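PDB 5CXW: penicillin-binding protein 1A from Mycobacterium tuberculosis, which builds cross-linked peptidoglycan, polymerising glycan strands with a transglycosylase domain and joining their peptides with the penicillin-sensitive transpeptidase domain crystallised here. Local coordinates for residues G310-L315 and A350-A355. Residues are numbered along the deposited sequence; the frame is centred on the assembly and turned at random.
Sequences GYTPSL and ATMDGA
Met-352 packs the C-terminal helix 343-356 against the central antiparallel sheet of the transpeptidase domain, at the hairpin where strand 303-312 turns into strand 315-323. This is a small van der Waals contact (203 Å² buried over both sides), apolar among the side chains, with the methionine methyl lying on the hairpin backbone. The short axes of strand 310-312 and helix 350-355 run 17° apart, 10.3 Å from each other at closest approach. Met-352 is bent at both chi2 and chi3, a curl that brings CE onto the hairpin. There CE lies 3.4 Å from Leu-315 O and 3.7 Å from Thr-312 N, two atoms themselves joined by a 2.9 Å backbone hydrogen bond. Thr-312 CG2 touches the same methyl at 3.8 Å. Leu-315 reaches back in the other direction: with CG anti to the backbone N (chi1 -160°), its CD2 sits 3.9 Å from Met-352 SD and 3.6 Å from Ala-355 CB, nearly one helical turn further along. The hairpin end is shaped by a type I turn from Thr-312 to Leu-315, within which Thr-312 OG1 accepts from Ser-314 N in an ST turn. Trp-348 NE1 of the same helix hydrogen-bonds Gly-310 O, while Ala-355 also touches Ala-41. Away from the penicillin site, this is helix-on-sheet packing of the penicillin-binding protein and serine beta-lactamase fold, helices 39-53 and 343-356 lying together on one face of a five-stranded sheet.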
ATOM      1  N   GLY A 310       0.604  -5.847   0.821  1.00  9.82           N
ATOM      2  CA  GLY A 310       0.166  -7.031   0.127  1.00  9.90           C
ATOM      3  C   GLY A 310      -1.167  -7.532   0.638  1.00 10.45           C
ATOM      4  O   GLY A 310      -1.671  -7.086   1.681  1.00 10.64           O
ATOM      5  N   TYR A 311      -1.720  -8.449  -0.137  1.00  9.95           N
ATOM      6  CA  TYR A 311      -3.106  -8.864  -0.005  1.00 10.40           C
ATOM      7  C   TYR A 311      -3.394 -10.309  -0.309  1.00 10.91           C
ATOM      8  O   TYR A 311      -2.606 -11.007  -0.956  1.00 10.33           O
ATOM      9  CB  TYR A 311      -3.979  -7.966  -0.928  1.00 10.11           C
ATOM     10  CG  TYR A 311      -3.661  -7.995  -2.407  1.00  9.85           C
ATOM     11  CD1 TYR A 311      -4.185  -8.953  -3.292  1.00  9.93           C
ATOM     12  CD2 TYR A 311      -2.805  -7.026  -2.951  1.00  9.51           C
ATOM     13  CE1 TYR A 311      -3.887  -8.905  -4.675  1.00  9.67           C
ATOM     14  CE2 TYR A 311      -2.520  -7.004  -4.283  1.00  9.74           C
ATOM     15  CZ  TYR A 311      -3.072  -7.919  -5.151  1.00  9.67           C
ATOM     16  OH  TYR A 311      -2.764  -7.827  -6.499  1.00  9.93           O
ATOM     17  N   THR A 312      -4.581 -10.753   0.177  1.00 11.13           N
ATOM     18  CA  THR A 312      -5.304 -11.863  -0.324  1.00 11.41           C
ATOM     19  C   THR A 312      -6.594 -11.295  -0.892  1.00 11.31           C
ATOM     20  O   THR A 312      -6.844 -10.119  -0.776  1.00 10.55           O
ATOM     21  CB  THR A 312      -5.602 -12.866   0.802  1.00 12.36           C
ATOM     22  OG1 THR A 312      -6.643 -12.347   1.613  1.00 12.93           O
ATOM     23  CG2 THR A 312      -4.398 -13.149   1.576  1.00 12.35           C
ATOM     24  N   PRO A 313      -7.448 -12.119  -1.490  1.00 12.19           N
ATOM     25  CA  PRO A 313      -8.703 -11.536  -1.993  1.00 12.73           C
ATOM     26  C   PRO A 313      -9.607 -10.931  -0.900  1.00 13.53           C
ATOM     27  O   PRO A 313     -10.520 -10.139  -1.204  1.00 13.99           O
ATOM     28  CB  PRO A 313      -9.379 -12.740  -2.682  1.00 13.00           C
ATOM     29  CG  PRO A 313      -8.218 -13.634  -3.048  1.00 12.82           C
ATOM     30  CD  PRO A 313      -7.261 -13.514  -1.928  1.00 12.35           C
ATOM     31  N   SER A 314      -9.362 -11.273   0.359  1.00 13.93           N
ATOM     32  CA  SER A 314     -10.207 -10.872   1.482  1.00 14.24           C
ATOM     33  C   SER A 314      -9.565  -9.841   2.429  1.00 13.69           C
ATOM     34  O   SER A 314     -10.225  -9.390   3.333  1.00 14.21           O
ATOM     35  CB  SER A 314     -10.664 -12.117   2.230  1.00 15.54           C
ATOM     36  OG  SER A 314     -11.575 -12.866   1.411  1.00 16.28           O
ATOM     37  N   LEU A 315      -8.306  -9.450   2.215  1.00 13.04           N
ATOM     38  CA  LEU A 315      -7.652  -8.488   3.076  1.00 12.56           C
ATOM     39  C   LEU A 315      -6.424  -7.909   2.423  1.00 11.65           C
ATOM     40  O   LEU A 315      -5.593  -8.625   1.901  1.00 10.85           O
ATOM     41  CB  LEU A 315      -7.298  -9.063   4.453  1.00 13.33           C
ATOM     42  CG  LEU A 315      -7.071  -8.000   5.527  1.00 13.75           C
ATOM     43  CD1 LEU A 315      -8.364  -7.267   5.886  1.00 14.03           C
ATOM     44  CD2 LEU A 315      -6.560  -8.743   6.757  1.00 14.62           C
ATOM     45  N   ALA A 350       2.677 -11.009  10.141  1.00 14.11           N
ATOM     46  CA  ALA A 350       2.052 -11.299  11.432  1.00 14.80           C
ATOM     47  C   ALA A 350       0.646 -10.740  11.493  1.00 14.78           C
ATOM     48  O   ALA A 350      -0.281 -11.414  11.994  1.00 14.73           O
ATOM     49  CB  ALA A 350       2.885 -10.734  12.548  1.00 15.56           C
ATOM     50  N   THR A 351       0.461  -9.555  10.939  1.00 14.27           N
ATOM     51  CA  THR A 351      -0.876  -8.952  10.929  1.00 14.34           C
ATOM     52  C   THR A 351      -1.806  -9.783  10.050  1.00 14.19           C
ATOM     53  O   THR A 351      -2.960 -10.088  10.422  1.00 14.10           O
ATOM     54  CB  THR A 351      -0.781  -7.519  10.389  1.00 14.18           C
ATOM     55  OG1 THR A 351       0.036  -6.703  11.279  1.00 14.36           O
ATOM     56  CG2 THR A 351      -2.209  -6.890  10.316  1.00 14.37           C
ATOM     57  N   MET A 352      -1.306 -10.142   8.858  1.00 13.97           N
ATOM     58  CA  MET A 352      -2.133 -10.915   7.904  1.00 14.43           C
ATOM     59  C   MET A 352      -2.498 -12.297   8.474  1.00 14.97           C
ATOM     60  O   MET A 352      -3.668 -12.679   8.482  1.00 15.20           O
ATOM     61  CB  MET A 352      -1.466 -11.036   6.547  1.00 13.86           C
ATOM     62  CG  MET A 352      -1.469  -9.701   5.777  1.00 13.78           C
ATOM     63  SD  MET A 352      -3.084  -9.256   5.126  1.00 14.19           S
ATOM     64  CE  MET A 352      -3.158 -10.197   3.593  1.00 13.97           C
ATOM     65  N   ASP A 353      -1.494 -12.993   8.976  1.00 15.69           N
ATOM     66  CA  ASP A 353      -1.671 -14.346   9.540  1.00 16.45           C
ATOM     67  C   ASP A 353      -2.705 -14.285  10.689  1.00 17.31           C
ATOM     68  O   ASP A 353      -3.649 -15.083  10.767  1.00 18.33           O
ATOM     69  CB  ASP A 353      -0.335 -14.902  10.067  1.00 17.49           C
ATOM     70  CG  ASP A 353       0.606 -15.394   8.959  1.00 17.39           C
ATOM     71  OD1 ASP A 353       0.118 -15.668   7.826  1.00 17.37           O
ATOM     72  OD2 ASP A 353       1.794 -15.615   9.278  1.00 17.37           O
ATOM     73  N   GLY A 354      -2.521 -13.319  11.588  1.00 17.17           N
ATOM     74  CA  GLY A 354      -3.451 -13.140  12.679  1.00 17.33           C
ATOM     75  C   GLY A 354      -4.871 -12.774  12.280  1.00 16.80           C
ATOM     76  O   GLY A 354      -5.842 -13.279  12.865  1.00 17.07           O
ATOM     77  N   ALA A 355      -4.999 -11.833  11.338  1.00 15.77           N
ATOM     78  CA  ALA A 355      -6.293 -11.349  10.928  1.00 15.65           C
ATOM     79  C   ALA A 355      -7.069 -12.411  10.201  1.00 16.02           C
ATOM     80  O   ALA A 355      -8.299 -12.451  10.322  1.00 15.89           O
ATOM     81  CB  ALA A 355      -6.129 -10.125  10.033  1.00 15.29           C
TER